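Local coordinates for protein putative hyaluronoglucosaminidase (Clostridium perfringens, PDB 6PWI) that probably acts as a family 84 glycoside hydrolase with hexosaminidase activity, here represented by one piece of a longer secreted, cell-wall-anchored protein, at residues Val107-Val117 and Val129-Leu140. Numbering follows the deposited sequence.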
loop_
_atom_site.group_PDB
_atom_site.type_symbol
_atom_site.label_atom_id
_atom_site.label_comp_id
_atom_site.label_asym_id
_atom_site.label_seq_id
_atom_site.Cartn_x
_atom_site.Cartn_y
_atom_site.Cartn_z
ATOM N N VAL A 107 14.014 -27.267 -14.475
ATOM C CA VAL A 107 14.424 -26.438 -13.354
ATOM C C VAL A 107 14.113 -27.150 -12.039
ATOM O O VAL A 107 14.899 -27.076 -11.095
ATOM C CB VAL A 107 13.803 -25.029 -13.407
ATOM C CG1 VAL A 107 14.303 -24.168 -12.260
ATOM C CG2 VAL A 107 14.055 -24.350 -14.744
ATOM N N ASP A 108 12.968 -27.838 -11.983
ATOM C CA ASP A 108 12.632 -28.640 -10.820
ATOM C C ASP A 108 13.738 -29.672 -10.607
ATOM O O ASP A 108 14.198 -29.875 -9.482
ATOM C CB ASP A 108 11.242 -29.272 -10.944
ATOM C CG ASP A 108 10.819 -30.078 -9.721
ATOM O OD1 ASP A 108 11.179 -29.681 -8.592
ATOM O OD2 ASP A 108 10.136 -31.103 -9.900
ATOM N N LYS A 109 14.169 -30.291 -11.714
ATOM C CA LYS A 109 15.206 -31.308 -11.714
ATOM C C LYS A 109 16.505 -30.729 -11.159
ATOM O O LYS A 109 17.139 -31.341 -10.302
ATOM C CB LYS A 109 15.399 -31.834 -13.138
ATOM C CG LYS A 109 16.203 -33.117 -13.257
ATOM C CD LYS A 109 15.948 -33.847 -14.558
ATOM C CE LYS A 109 16.547 -35.238 -14.571
ATOM N NZ LYS A 109 18.022 -35.171 -14.443
ATOM N N TYR A 110 16.891 -29.543 -11.649
ATOM C CA TYR A 110 18.122 -28.901 -11.212
ATOM C C TYR A 110 18.125 -28.727 -9.692
ATOM O O TYR A 110 19.148 -28.956 -9.056
ATOM C CB TYR A 110 18.380 -27.604 -11.983
ATOM C CG TYR A 110 19.374 -26.681 -11.323
ATOM C CD1 TYR A 110 20.740 -26.802 -11.548
ATOM C CD2 TYR A 110 18.945 -25.688 -10.452
ATOM C CE1 TYR A 110 21.651 -25.962 -10.925
ATOM C CE2 TYR A 110 19.840 -24.844 -9.819
ATOM C CZ TYR A 110 21.195 -24.983 -10.056
ATOM O OH TYR A 110 22.058 -24.140 -9.425
ATOM N N PHE A 111 16.985 -28.333 -9.110
ATOM C CA PHE A 111 16.914 -28.105 -7.674
ATOM C C PHE A 111 16.999 -29.423 -6.914
ATOM O O PHE A 111 17.693 -29.508 -5.908
ATOM C CB PHE A 111 15.665 -27.316 -7.277
ATOM C CG PHE A 111 15.822 -25.819 -7.364
ATOM C CD1 PHE A 111 16.215 -25.084 -6.257
ATOM C CD2 PHE A 111 15.584 -25.148 -8.554
ATOM C CE1 PHE A 111 16.364 -23.707 -6.340
ATOM C CE2 PHE A 111 15.733 -23.772 -8.636
ATOM C CZ PHE A 111 16.124 -23.055 -7.529
ATOM N N THR A 112 16.285 -30.441 -7.402
ATOM C CA THR A 112 16.318 -31.770 -6.812
ATOM C C THR A 112 17.731 -32.356 -6.864
ATOM O O THR A 112 18.253 -32.801 -5.846
ATOM C CB THR A 112 15.292 -32.687 -7.489
ATOM O OG1 THR A 112 14.004 -32.143 -7.197
ATOM C CG2 THR A 112 15.380 -34.124 -7.017
ATOM N N ASP A 113 18.335 -32.347 -8.059
ATOM C CA ASP A 113 19.589 -33.035 -8.322
ATOM C C ASP A 113 20.730 -32.377 -7.550
ATOM O O ASP A 113 21.682 -33.055 -7.179
ATOM C CB ASP A 113 19.926 -33.064 -9.816
ATOM C CG ASP A 113 19.151 -34.087 -10.635
ATOM O OD1 ASP A 113 18.384 -34.883 -10.039
ATOM O OD2 ASP A 113 19.316 -34.075 -11.873
ATOM N N ASN A 114 20.628 -31.059 -7.330
ATOM C CA ASN A 114 21.679 -30.297 -6.674
ATOM C C ASN A 114 21.380 -30.142 -5.184
ATOM O O ASN A 114 22.203 -29.611 -4.443
ATOM C CB ASN A 114 21.937 -28.960 -7.372
ATOM C CG ASN A 114 22.742 -29.119 -8.643
ATOM O OD1 ASN A 114 23.967 -29.199 -8.596
ATOM N ND2 ASN A 114 22.071 -29.163 -9.783
ATOM N N ASN A 115 20.188 -30.584 -4.766
ATOM C CA ASN A 115 19.833 -30.747 -3.365
ATOM C C ASN A 115 19.935 -29.418 -2.609
ATOM O O ASN A 115 20.649 -29.316 -1.614
ATOM C CB ASN A 115 20.638 -31.890 -2.736
ATOM C CG ASN A 115 20.046 -32.393 -1.438
ATOM O OD1 ASN A 115 18.831 -32.359 -1.247
ATOM N ND2 ASN A 115 20.900 -32.864 -0.542
ATOM N N LEU A 116 19.175 -28.412 -3.061
ATOM C CA LEU A 116 19.322 -27.055 -2.555
ATOM C C LEU A 116 18.318 -26.746 -1.440
ATOM O O LEU A 116 18.623 -25.924 -0.578
ATOM C CB LEU A 116 19.211 -26.049 -3.708
ATOM C CG LEU A 116 20.263 -26.164 -4.814
ATOM C CD1 LEU A 116 19.841 -25.383 -6.050
ATOM C CD2 LEU A 116 21.627 -25.692 -4.335
ATOM N N VAL A 117 17.136 -27.388 -1.446
ATOM C CA VAL A 117 16.055 -26.951 -0.565
ATOM C C VAL A 117 15.179 -28.106 -0.075
ATOM O O VAL A 117 15.456 -29.275 -0.339
ATOM C CB VAL A 117 15.189 -25.850 -1.211
ATOM C CG1 VAL A 117 15.831 -24.476 -1.120
ATOM C CG2 VAL A 117 14.782 -26.194 -2.636
ATOM N N VAL A 129 11.874 -19.985 -3.973
ATOM C CA VAL A 129 13.291 -20.029 -3.662
ATOM C C VAL A 129 14.042 -19.300 -4.768
ATOM O O VAL A 129 13.739 -19.483 -5.944
ATOM C CB VAL A 129 13.761 -21.492 -3.555
ATOM C CG1 VAL A 129 15.277 -21.610 -3.546
ATOM C CG2 VAL A 129 13.150 -22.198 -2.352
ATOM N N VAL A 130 15.011 -18.467 -4.378
ATOM C CA VAL A 130 15.926 -17.858 -5.334
ATOM C C VAL A 130 17.336 -18.351 -5.019
ATOM O O VAL A 130 17.790 -18.255 -3.883
ATOM C CB VAL A 130 15.846 -16.318 -5.323
ATOM C CG1 VAL A 130 16.796 -15.699 -6.338
ATOM C CG2 VAL A 130 14.431 -15.822 -5.568
ATOM N N SER A 131 18.016 -18.898 -6.029
ATOM C CA SER A 131 19.357 -19.422 -5.824
ATOM C C SER A 131 20.336 -18.769 -6.794
ATOM O O SER A 131 20.096 -18.733 -8.000
ATOM C CB SER A 131 19.368 -20.916 -5.948
ATOM O OG SER A 131 20.626 -21.363 -6.414
ATOM N N VAL A 132 21.425 -18.229 -6.240
ATOM C CA VAL A 132 22.526 -17.693 -7.025
ATOM C C VAL A 132 23.765 -18.507 -6.671
ATOM O O VAL A 132 24.263 -18.419 -5.547
ATOM C CB VAL A 132 22.735 -16.183 -6.777
ATOM C CG1 VAL A 132 23.983 -15.658 -7.468
ATOM C CG2 VAL A 132 21.521 -15.361 -7.191
ATOM N N LYS A 133 24.213 -19.327 -7.633
ATOM C CA LYS A 133 25.303 -20.272 -7.443
ATOM C C LYS A 133 26.013 -20.505 -8.776
ATOM O O LYS A 133 25.424 -21.039 -9.723
ATOM C CB LYS A 133 24.769 -21.583 -6.861
ATOM C CG LYS A 133 25.807 -22.466 -6.183
ATOM C CD LYS A 133 25.221 -23.760 -5.665
ATOM C CE LYS A 133 26.250 -24.669 -5.025
ATOM N NZ LYS A 133 25.645 -25.963 -4.634
ATOM N N GLY A 134 27.288 -20.098 -8.825
ATOM C CA GLY A 134 28.104 -20.195 -10.022
ATOM C C GLY A 134 27.476 -19.435 -11.186
ATOM O O GLY A 134 27.149 -18.257 -11.066
ATOM N N ASN A 135 27.285 -20.135 -12.306
ATOM C CA ASN A 135 26.725 -19.527 -13.502
ATOM C C ASN A 135 25.220 -19.794 -13.575
ATOM O O ASN A 135 24.617 -19.591 -14.628
ATOM C CB ASN A 135 27.438 -20.038 -14.755
ATOM C CG ASN A 135 27.319 -21.542 -14.915
ATOM O OD1 ASN A 135 27.184 -22.272 -13.932
ATOM N ND2 ASN A 135 27.358 -22.013 -16.151
ATOM N N VAL A 136 24.620 -20.250 -12.463
ATOM C CA VAL A 136 23.189 -20.522 -12.424
ATOM C C VAL A 136 22.483 -19.522 -11.507
ATOM O O VAL A 136 22.783 -19.442 -10.315
ATOM C CB VAL A 136 22.882 -21.969 -11.990
ATOM C CG1 VAL A 136 21.407 -22.301 -12.180
ATOM C CG2 VAL A 136 23.755 -22.988 -12.707
ATOM N N ILE A 137 21.534 -18.772 -12.081
ATOM C CA ILE A 137 20.582 -18.007 -11.288
ATOM C C ILE A 137 19.209 -18.646 -11.471
ATOM O O ILE A 137 18.654 -18.620 -12.568
ATOM C CB ILE A 137 20.592 -16.513 -11.670
ATOM C CG1 ILE A 137 21.971 -15.887 -11.449
ATOM C CG2 ILE A 137 19.509 -15.746 -10.927
ATOM C CD1 ILE A 137 22.129 -14.519 -12.077
ATOM N N ALA A 138 18.679 -19.230 -10.392
ATOM C CA ALA A 138 17.480 -20.046 -10.498
ATOM C C ALA A 138 16.373 -19.535 -9.573
ATOM O O ALA A 138 16.637 -18.969 -8.511
ATOM C CB ALA A 138 17.819 -21.496 -10.224
ATOM N N VAL A 139 15.126 -19.757 -10.000
ATOM C CA VAL A 139 13.950 -19.503 -9.186
ATOM C C VAL A 139 13.038 -20.718 -9.303
ATOM O O VAL A 139 12.708 -21.145 -10.409
ATOM C CB VAL A 139 13.209 -18.227 -9.631
ATOM C CG1 VAL A 139 11.887 -18.049 -8.900
ATOM C CG2 VAL A 139 14.070 -16.981 -9.498
ATOM N N LEU A 140 12.634 -21.259 -8.152
ATOM C CA LEU A 140 11.629 -22.305 -8.114
ATOM C C LEU A 140 10.483 -21.820 -7.235
ATOM O O LEU A 140 10.694 -21.530 -6.058
ATOM C CB LEU A 140 12.258 -23.583 -7.550
ATOM C CG LEU A 140 11.429 -24.856 -7.726
ATOM C CD1 LEU A 140 11.398 -25.287 -9.183
ATOM C CD2 LEU A 140 11.967 -25.981 -6.859
HETATM O O HOH W 1 21.529 -21.595 -8.838
#
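Helix 107-114 packs across a beta hairpin in the domain that resembles domain 2 of family 20 glycosyl hydrolases, and the contact centres on Phe-111, whose ring rests on Leu-140. Strands 129-133 and 136-140 are joined by a type II' turn from Lys-133 to Val-136; the helix axis runs 8.9 Å from that of strand 136-140, at 102° between their directions, so it lies nearly at right angles to the strand. Leu-140 CB sits 3.8 Å from the Phe-111 ring centroid and 18° off its normal, a CH-pi contact over one face. Ala-138 CB lies obliquely to the same ring, 3.5 Å from Phe-111 CE2, and Val-129 CG1 comes obliquely to Phe-111 CE1 from the other strand. With CG anti to the backbone N (chi1 162°), Tyr-110, one residue earlier, slants toward the sheet and the turn end of the hairpin, and Val-136 CG1 meets its phenol end obliquely, 3.4 Å from Tyr-110 CZ. The hydroxyl is tied to both strands through water 1, which lies 2.7 Å from Tyr-110 OH and 2.6 Å from Ser-131 OG and donates to Val-136 O; three hydrogen bonds thus hold this water between helix and hairpin. Beyond the helix, which ends in a Schellman motif at Asn-115, the chain runs on alongside strand 129-133: Val-117 CG1 meets Val-129 CG2 tip to tip at 3.7 Å, and Leu-116 sets CD1 near Ser-131 OG and CD2 against the NZ end of the extended Lys-133 chain. Asp-108, beside Leu-140, directs its carboxylate to Glu-104 N. On the reverse of the hairpin, Val-130, Ile-137 and Val-139 touch Leu-154 of helix 144-158, so the two strands lie between two helices, flanked in the mixed sheet by strands 94-100 and 165-175.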